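Local coordinates for protein RNA-dependent RNA Polymerase (PDB 6TZ0) that synthesises viral RNA as an RNA-directed RNA polymerase, transcribing the double-stranded genome into plus strands and probably copying these into minus strands, at residues A[914-926]-A[978-992]. Sequence-based numbering, arbitrary orientation.
Sequences LDLIDEVKKEDIS and QKSAMATKETTVQSK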
ATOM      1  N   LEU A 914     -30.630  11.973  14.665  1.00 77.48           N
ATOM      2  CA  LEU A 914     -29.585  10.965  14.516  1.00 77.48           C
ATOM      3  C   LEU A 914     -28.246  11.524  14.055  1.00 77.48           C
ATOM      4  O   LEU A 914     -27.341  10.738  13.764  1.00 77.48           O
ATOM      5  CB  LEU A 914     -30.044   9.869  13.556  1.00 77.48           C
ATOM      6  CG  LEU A 914     -30.658   8.616  14.184  1.00 77.48           C
ATOM      7  CD1 LEU A 914     -31.914   8.897  14.975  1.00 77.48           C
ATOM      8  CD2 LEU A 914     -30.955   7.620  13.082  1.00 77.48           C
ATOM      9  N   ASP A 915     -28.093  12.845  13.980  1.00 82.24           N
ATOM     10  CA  ASP A 915     -26.781  13.432  13.759  1.00 82.24           C
ATOM     11  C   ASP A 915     -26.090  13.756  15.074  1.00 82.24           C
ATOM     12  O   ASP A 915     -24.857  13.826  15.122  1.00 82.24           O
ATOM     13  CB  ASP A 915     -26.904  14.699  12.918  1.00 82.24           C
ATOM     14  CG  ASP A 915     -27.412  14.422  11.525  1.00 82.24           C
ATOM     15  OD1 ASP A 915     -27.198  13.298  11.028  1.00 82.24           O
ATOM     16  OD2 ASP A 915     -28.019  15.329  10.922  1.00 82.24           O
ATOM     17  N   LEU A 916     -26.862  13.956  16.138  1.00 85.54           N
ATOM     18  CA  LEU A 916     -26.340  14.384  17.432  1.00 85.54           C
ATOM     19  C   LEU A 916     -25.644  13.200  18.084  1.00 85.54           C
ATOM     20  O   LEU A 916     -26.234  12.441  18.851  1.00 85.54           O
ATOM     21  CB  LEU A 916     -27.460  14.931  18.307  1.00 85.54           C
ATOM     22  CG  LEU A 916     -28.148  16.194  17.787  1.00 85.54           C
ATOM     23  CD1 LEU A 916     -29.327  16.557  18.667  1.00 85.54           C
ATOM     24  CD2 LEU A 916     -27.166  17.347  17.693  1.00 85.54           C
ATOM     25  N   ILE A 917     -24.364  13.040  17.757  1.00 88.18           N
ATOM     26  CA  ILE A 917     -23.537  11.960  18.271  1.00 88.18           C
ATOM     27  C   ILE A 917     -22.305  12.567  18.926  1.00 88.18           C
ATOM     28  O   ILE A 917     -22.078  13.776  18.876  1.00 88.18           O
ATOM     29  CB  ILE A 917     -23.120  10.970  17.165  1.00 88.18           C
ATOM     30  CG1 ILE A 917     -22.332  11.708  16.080  1.00 88.18           C
ATOM     31  CG2 ILE A 917     -24.333  10.278  16.580  1.00 88.18           C
ATOM     32  CD1 ILE A 917     -21.666  10.802  15.080  1.00 88.18           C
ATOM     33  N   ASP A 918     -21.510  11.707  19.552  1.00 92.22           N
ATOM     34  CA  ASP A 918     -20.224  12.140  20.073  1.00 92.22           C
ATOM     35  C   ASP A 918     -19.246  12.391  18.931  1.00 92.22           C
ATOM     36  O   ASP A 918     -19.304  11.743  17.885  1.00 92.22           O
ATOM     37  CB  ASP A 918     -19.668  11.111  21.060  1.00 92.22           C
ATOM     38  CG  ASP A 918     -19.651   9.702  20.501  1.00 92.22           C
ATOM     39  OD1 ASP A 918     -20.198   9.469  19.404  1.00 92.22           O
ATOM     40  OD2 ASP A 918     -19.084   8.815  21.171  1.00 92.22           O
ATOM     41  N   GLU A 919     -18.357  13.354  19.131  1.00 92.34           N
ATOM     42  CA  GLU A 919     -17.468  13.814  18.077  1.00 92.34           C
ATOM     43  C   GLU A 919     -16.075  14.007  18.650  1.00 92.34           C
ATOM     44  O   GLU A 919     -15.906  14.700  19.658  1.00 92.34           O
ATOM     45  CB  GLU A 919     -17.986  15.123  17.468  1.00 92.34           C
ATOM     46  CG  GLU A 919     -17.207  15.627  16.268  1.00 92.34           C
ATOM     47  CD  GLU A 919     -17.398  14.768  15.032  1.00 92.34           C
ATOM     48  OE1 GLU A 919     -18.451  14.108  14.916  1.00 92.34           O
ATOM     49  OE2 GLU A 919     -16.495  14.766  14.168  1.00 92.34           O
ATOM     50  N   VAL A 920     -15.085  13.386  18.011  1.00 90.62           N
ATOM     51  CA  VAL A 920     -13.693  13.584  18.395  1.00 90.62           C
ATOM     52  C   VAL A 920     -13.288  15.004  18.026  1.00 90.62           C
ATOM     53  O   VAL A 920     -13.329  15.392  16.853  1.00 90.62           O
ATOM     54  CB  VAL A 920     -12.785  12.554  17.715  1.00 90.62           C
ATOM     55  CG1 VAL A 920     -11.337  12.825  18.060  1.00 90.62           C
ATOM     56  CG2 VAL A 920     -13.185  11.148  18.117  1.00 90.62           C
ATOM     57  N   LYS A 921     -12.903  15.787  19.024  1.00 89.78           N
ATOM     58  CA  LYS A 921     -12.576  17.190  18.824  1.00 89.78           C
ATOM     59  C   LYS A 921     -11.066  17.375  18.778  1.00 89.78           C
ATOM     60  O   LYS A 921     -10.353  16.966  19.699  1.00 89.78           O
ATOM     61  CB  LYS A 921     -13.181  18.053  19.930  1.00 89.78           C
ATOM     62  CG  LYS A 921     -12.874  19.530  19.788  1.00 89.78           C
ATOM     63  CD  LYS A 921     -13.439  20.088  18.500  1.00 89.78           C
ATOM     64  CE  LYS A 921     -14.947  20.140  18.545  1.00 89.78           C
ATOM     65  NZ  LYS A 921     -15.513  20.764  17.321  1.00 89.78           N
ATOM     66  N   LYS A 922     -10.590  18.000  17.708  1.00 87.12           N
ATOM     67  CA  LYS A 922      -9.179  18.298  17.515  1.00 87.12           C
ATOM     68  C   LYS A 922      -8.926  19.750  17.884  1.00 87.12           C
ATOM     69  O   LYS A 922      -9.787  20.611  17.673  1.00 87.12           O
ATOM     70  CB  LYS A 922      -8.752  18.045  16.064  1.00 87.12           C
ATOM     71  CG  LYS A 922      -8.306  16.621  15.748  1.00 87.12           C
ATOM     72  CD  LYS A 922      -9.454  15.627  15.684  1.00 87.12           C
ATOM     73  CE  LYS A 922     -10.351  15.879  14.491  1.00 87.12           C
ATOM     74  NZ  LYS A 922     -11.444  14.876  14.421  1.00 87.12           N
ATOM     75  N   GLU A 923      -7.751  20.022  18.440  1.00 81.38           N
ATOM     76  CA  GLU A 923      -7.379  21.371  18.845  1.00 81.38           C
ATOM     77  C   GLU A 923      -6.484  21.948  17.753  1.00 81.38           C
ATOM     78  O   GLU A 923      -5.334  21.529  17.596  1.00 81.38           O
ATOM     79  CB  GLU A 923      -6.693  21.352  20.209  1.00 81.38           C
ATOM     80  CG  GLU A 923      -6.709  22.689  20.922  1.00 81.38           C
ATOM     81  CD  GLU A 923      -5.518  23.542  20.586  1.00 81.38           C
ATOM     82  OE1 GLU A 923      -4.438  22.966  20.367  1.00 81.38           O
ATOM     83  OE2 GLU A 923      -5.663  24.781  20.531  1.00 81.38           O
ATOM     84  N   ASP A 924      -7.015  22.908  17.003  1.00 77.11           N
ATOM     85  CA  ASP A 924      -6.406  23.334  15.753  1.00 77.11           C
ATOM     86  C   ASP A 924      -5.262  24.316  15.980  1.00 77.11           C
ATOM     87  O   ASP A 924      -5.121  24.918  17.046  1.00 77.11           O
ATOM     88  CB  ASP A 924      -7.450  23.978  14.842  1.00 77.11           C
ATOM     89  CG  ASP A 924      -8.470  22.985  14.329  1.00 77.11           C
ATOM     90  OD1 ASP A 924      -8.141  21.783  14.229  1.00 77.11           O
ATOM     91  OD2 ASP A 924      -9.600  23.411  14.012  1.00 77.11           O
ATOM     92  N   ILE A 925      -4.438  24.469  14.943  1.00 70.39           N
ATOM     93  CA  ILE A 925      -3.373  25.465  14.913  1.00 70.39           C
ATOM     94  C   ILE A 925      -3.954  26.803  14.477  1.00 70.39           C
ATOM     95  O   ILE A 925      -5.106  26.874  14.036  1.00 70.39           O
ATOM     96  CB  ILE A 925      -2.218  25.036  13.989  1.00 70.39           C
ATOM     97  CG1 ILE A 925      -2.709  24.866  12.557  1.00 70.39           C
ATOM     98  CG2 ILE A 925      -1.594  23.751  14.465  1.00 70.39           C
ATOM     99  CD1 ILE A 925      -1.594  24.674  11.565  1.00 70.39           C
ATOM    100  N   SER A 926      -3.166  27.866  14.612  1.00 66.92           N
ATOM    101  CA  SER A 926      -3.634  29.203  14.281  1.00 66.92           C
ATOM    102  C   SER A 926      -3.800  29.351  12.769  1.00 66.92           C
ATOM    103  O   SER A 926      -3.042  28.761  11.996  1.00 66.92           O
ATOM    104  CB  SER A 926      -2.657  30.249  14.811  1.00 66.92           C
ATOM    105  OG  SER A 926      -1.411  30.172  14.147  1.00 66.92           O
ATOM    106  N   GLN A 978      -5.860  22.572   7.122  1.00 66.11           N
ATOM    107  CA  GLN A 978      -6.641  22.940   8.300  1.00 66.11           C
ATOM    108  C   GLN A 978      -7.366  21.741   8.896  1.00 66.11           C
ATOM    109  O   GLN A 978      -7.534  21.672  10.118  1.00 66.11           O
ATOM    110  CB  GLN A 978      -7.634  24.045   7.941  1.00 66.11           C
ATOM    111  CG  GLN A 978      -8.267  24.757   9.132  1.00 66.11           C
ATOM    112  CD  GLN A 978      -9.539  24.098   9.622  1.00 66.11           C
ATOM    113  OE1 GLN A 978     -10.272  23.484   8.848  1.00 66.11           O
ATOM    114  NE2 GLN A 978      -9.807  24.220  10.916  1.00 66.11           N
ATOM    115  N   LYS A 979      -7.801  20.794   8.063  1.00 65.54           N
ATOM    116  CA  LYS A 979      -8.426  19.590   8.598  1.00 65.54           C
ATOM    117  C   LYS A 979      -7.406  18.707   9.298  1.00 65.54           C
ATOM    118  O   LYS A 979      -7.621  18.282  10.437  1.00 65.54           O
ATOM    119  CB  LYS A 979      -9.130  18.794   7.497  1.00 65.54           C
ATOM    120  CG  LYS A 979     -10.296  19.495   6.847  1.00 65.54           C
ATOM    121  CD  LYS A 979     -11.416  19.776   7.817  1.00 65.54           C
ATOM    122  CE  LYS A 979     -12.588  20.408   7.089  1.00 65.54           C
ATOM    123  NZ  LYS A 979     -12.247  21.781   6.610  1.00 65.54           N
ATOM    124  N   SER A 980      -6.288  18.422   8.640  1.00 63.75           N
ATOM    125  CA  SER A 980      -5.437  17.351   9.138  1.00 63.75           C
ATOM    126  C   SER A 980      -4.289  17.814  10.033  1.00 63.75           C
ATOM    127  O   SER A 980      -3.326  17.063  10.195  1.00 63.75           O
ATOM    128  CB  SER A 980      -4.886  16.542   7.963  1.00 63.75           C
ATOM    129  OG  SER A 980      -4.077  17.346   7.132  1.00 63.75           O
ATOM    130  N   ALA A 981      -4.362  18.995  10.639  1.00 68.26           N
ATOM    131  CA  ALA A 981      -3.300  19.454  11.524  1.00 68.26           C
ATOM    132  C   ALA A 981      -3.836  19.801  12.909  1.00 68.26           C
ATOM    133  O   ALA A 981      -4.977  20.242  13.065  1.00 68.26           O
ATOM    134  CB  ALA A 981      -2.575  20.666  10.941  1.00 68.26           C
ATOM    135  N   MET A 982      -2.986  19.603  13.917  1.00 74.74           N
ATOM    136  CA  MET A 982      -3.322  19.856  15.310  1.00 74.74           C
ATOM    137  C   MET A 982      -2.185  20.609  15.978  1.00 74.74           C
ATOM    138  O   MET A 982      -1.026  20.492  15.575  1.00 74.74           O
ATOM    139  CB  MET A 982      -3.556  18.564  16.081  1.00 74.74           C
ATOM    140  CG  MET A 982      -4.759  17.779  15.652  1.00 74.74           C
ATOM    141  SD  MET A 982      -4.791  16.244  16.571  1.00 74.74           S
ATOM    142  CE  MET A 982      -3.414  15.446  15.777  1.00 74.74           C
ATOM    143  N   ALA A 983      -2.520  21.372  17.015  1.00 75.53           N
ATOM    144  CA  ALA A 983      -1.511  22.040  17.824  1.00 75.53           C
ATOM    145  C   ALA A 983      -1.129  21.252  19.067  1.00 75.53           C
ATOM    146  O   ALA A 983      -0.278  21.711  19.834  1.00 75.53           O
ATOM    147  CB  ALA A 983      -1.990  23.436  18.231  1.00 75.53           C
ATOM    148  N   THR A 984      -1.730  20.085  19.282  1.00 77.67           N
ATOM    149  CA  THR A 984      -1.385  19.219  20.397  1.00 77.67           C
ATOM    150  C   THR A 984      -1.523  17.771  19.955  1.00 77.67           C
ATOM    151  O   THR A 984      -2.032  17.477  18.870  1.00 77.67           O
ATOM    152  CB  THR A 984      -2.261  19.495  21.619  1.00 77.67           C
ATOM    153  OG1 THR A 984      -1.825  18.679  22.712  1.00 77.67           O
ATOM    154  CG2 THR A 984      -3.713  19.196  21.304  1.00 77.67           C
ATOM    155  N   LYS A 985      -1.070  16.856  20.807  1.00 78.07           N
ATOM    156  CA  LYS A 985      -1.061  15.444  20.453  1.00 78.07           C
ATOM    157  C   LYS A 985      -2.255  14.667  20.985  1.00 78.07           C
ATOM    158  O   LYS A 985      -2.389  13.483  20.661  1.00 78.07           O
ATOM    159  CB  LYS A 985       0.228  14.780  20.944  1.00 78.07           C
ATOM    160  CG  LYS A 985       0.358  14.707  22.451  1.00 78.07           C
ATOM    161  CD  LYS A 985       1.687  14.088  22.850  1.00 78.07           C
ATOM    162  CE  LYS A 985       1.856  14.041  24.361  1.00 78.07           C
ATOM    163  NZ  LYS A 985       0.912  13.086  25.008  1.00 78.07           N
ATOM    164  N   GLU A 986      -3.118  15.284  21.786  1.00 82.98           N
ATOM    165  CA  GLU A 986      -4.287  14.601  22.316  1.00 82.98           C
ATOM    166  C   GLU A 986      -5.573  15.254  21.824  1.00 82.98           C
ATOM    167  O   GLU A 986      -5.623  16.457  21.555  1.00 82.98           O
ATOM    168  CB  GLU A 986      -4.261  14.571  23.849  1.00 82.98           C
ATOM    169  CG  GLU A 986      -4.448  15.915  24.543  1.00 82.98           C
ATOM    170  CD  GLU A 986      -3.140  16.641  24.800  1.00 82.98           C
ATOM    171  OE1 GLU A 986      -2.110  16.257  24.211  1.00 82.98           O
ATOM    172  OE2 GLU A 986      -3.144  17.600  25.600  1.00 82.98           O
ATOM    173  N   THR A 987      -6.613  14.433  21.685  1.00 87.72           N
ATOM    174  CA  THR A 987      -7.935  14.873  21.267  1.00 87.72           C
ATOM    175  C   THR A 987      -8.967  14.455  22.303  1.00 87.72           C
ATOM    176  O   THR A 987      -8.781  13.473  23.026  1.00 87.72           O
ATOM    177  CB  THR A 987      -8.332  14.290  19.903  1.00 87.72           C
ATOM    178  OG1 THR A 987      -8.379  12.862  19.990  1.00 87.72           O
ATOM    179  CG2 THR A 987      -7.341  14.694  18.826  1.00 87.72           C
ATOM    180  N   THR A 988     -10.064  15.207  22.362  1.00 91.20           N
ATOM    181  CA  THR A 988     -11.132  14.970  23.319  1.00 91.20           C
ATOM    182  C   THR A 988     -12.421  14.607  22.594  1.00 91.20           C
ATOM    183  O   THR A 988     -12.609  14.944  21.423  1.00 91.20           O
ATOM    184  CB  THR A 988     -11.372  16.199  24.200  1.00 91.20           C
ATOM    185  OG1 THR A 988     -11.785  17.298  23.380  1.00 91.20           O
ATOM    186  CG2 THR A 988     -10.101  16.578  24.939  1.00 91.20           C
ATOM    187  N   VAL A 989     -13.306  13.918  23.305  1.00 92.51           N
ATOM    188  CA  VAL A 989     -14.602  13.520  22.767  1.00 92.51           C
ATOM    189  C   VAL A 989     -15.671  14.454  23.318  1.00 92.51           C
ATOM    190  O   VAL A 989     -15.852  14.557  24.535  1.00 92.51           O
ATOM    191  CB  VAL A 989     -14.923  12.059  23.108  1.00 92.51           C
ATOM    192  CG1 VAL A 989     -16.343  11.726  22.705  1.00 92.51           C
ATOM    193  CG2 VAL A 989     -13.947  11.136  22.406  1.00 92.51           C
ATOM    194  N   GLN A 990     -16.383  15.129  22.421  1.00 95.07           N
ATOM    195  CA  GLN A 990     -17.461  16.035  22.780  1.00 95.07           C
ATOM    196  C   GLN A 990     -18.796  15.420  22.387  1.00 95.07           C
ATOM    197  O   GLN A 990     -19.020  15.112  21.212  1.00 95.07           O
ATOM    198  CB  GLN A 990     -17.286  17.387  22.090  1.00 95.07           C
ATOM    199  CG  GLN A 990     -18.360  18.395  22.432  1.00 95.07           C
ATOM    200  CD  GLN A 990     -18.149  19.722  21.739  1.00 95.07           C
ATOM    201  OE1 GLN A 990     -17.202  19.891  20.973  1.00 95.07           O
ATOM    202  NE2 GLN A 990     -19.035  20.673  22.002  1.00 95.07           N
ATOM    203  N   SER A 991     -19.674  15.241  23.367  1.00 94.19           N
ATOM    204  CA  SER A 991     -21.012  14.736  23.112  1.00 94.19           C
ATOM    205  C   SER A 991     -21.964  15.890  22.817  1.00 94.19           C
ATOM    206  O   SER A 991     -21.639  17.065  22.997  1.00 94.19           O
ATOM    207  CB  SER A 991     -21.515  13.919  24.300  1.00 94.19           C
ATOM    208  OG  SER A 991     -22.839  13.467  24.078  1.00 94.19           O
ATOM    209  N   LYS A 992     -23.162  15.542  22.354  1.00 95.06           N
ATOM    210  CA  LYS A 992     -24.157  16.525  21.959  1.00 95.06           C
ATOM    211  C   LYS A 992     -25.476  16.246  22.664  1.00 95.06           C
ATOM    212  O   LYS A 992     -25.788  15.101  23.002  1.00 95.06           O
ATOM    213  CB  LYS A 992     -24.350  16.532  20.439  1.00 95.06           C
ATOM    214  CG  LYS A 992     -23.133  17.048  19.696  1.00 95.06           C
ATOM    215  CD  LYS A 992     -23.327  17.044  18.200  1.00 95.06           C
ATOM    216  CE  LYS A 992     -22.143  17.708  17.515  1.00 95.06           C
ATOM    217  NZ  LYS A 992     -20.885  16.937  17.712  1.00 95.06           N
TER
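Glu919 and Lys921 pair with Gln990 and Thr988 to form a two-stranded antiparallel ribbon between strands 919-921 and 988-990. Each hydrogen-bonded pair is joined by two backbone bonds. The beta-branched Val920 and Val989 occupy the non-hydrogen-bonded pair between them and suit its extended backbone, although their CG2 methyls meet only loosely at 4.4 Å. Val920 turns CG1 instead onto Thr987 OG1, while Val989 CG1 rests on Asp918 CB. On the face of Glu919 and Gln990, long side chains run alongside one another. Gln990 is fully extended and points the same way as Lys921, with OE1 near CE; no hydrogen bond is made to Lys921 NZ, 4.1 Å from Gln990 OE1. Beyond CG the Lys992 chain is extended until it bends at chi4 (65°), which puts NZ beside Glu919 CB. Glu919 bends at chi2, and its OE1 stays 4.7 Å from Lys992 NZ, too far for a salt bridge. The side chains of Lys992 and Leu916 cross at about a right angle, with Leu916 CD2 3.9 Å from Lys992 CD.

Farther along, Lys922 folds back so that NZ hydrogen-bonds Val920 O from above the carbonyl plane, and its CG packs on the flexible thioether of Met982. A further backbone bond, Ala983 N to Glu923 O, draws the chains together again, and Ala983 CB, a single methyl, packs against Ile925 CG2 at 3.8 Å.

A largely helical connection, not a hairpin turn, joins the strands of this small surface sheet in the polymerase's C-terminal region. Ile925 and Gln978 touch helix 927-937, Met982 hydrogen-bonds through its backbone to Trp445, Ala981 meets helix 449-455, and Leu916 and Ile917 lie on strand 791-795, which carries the ATP-binding Arg791.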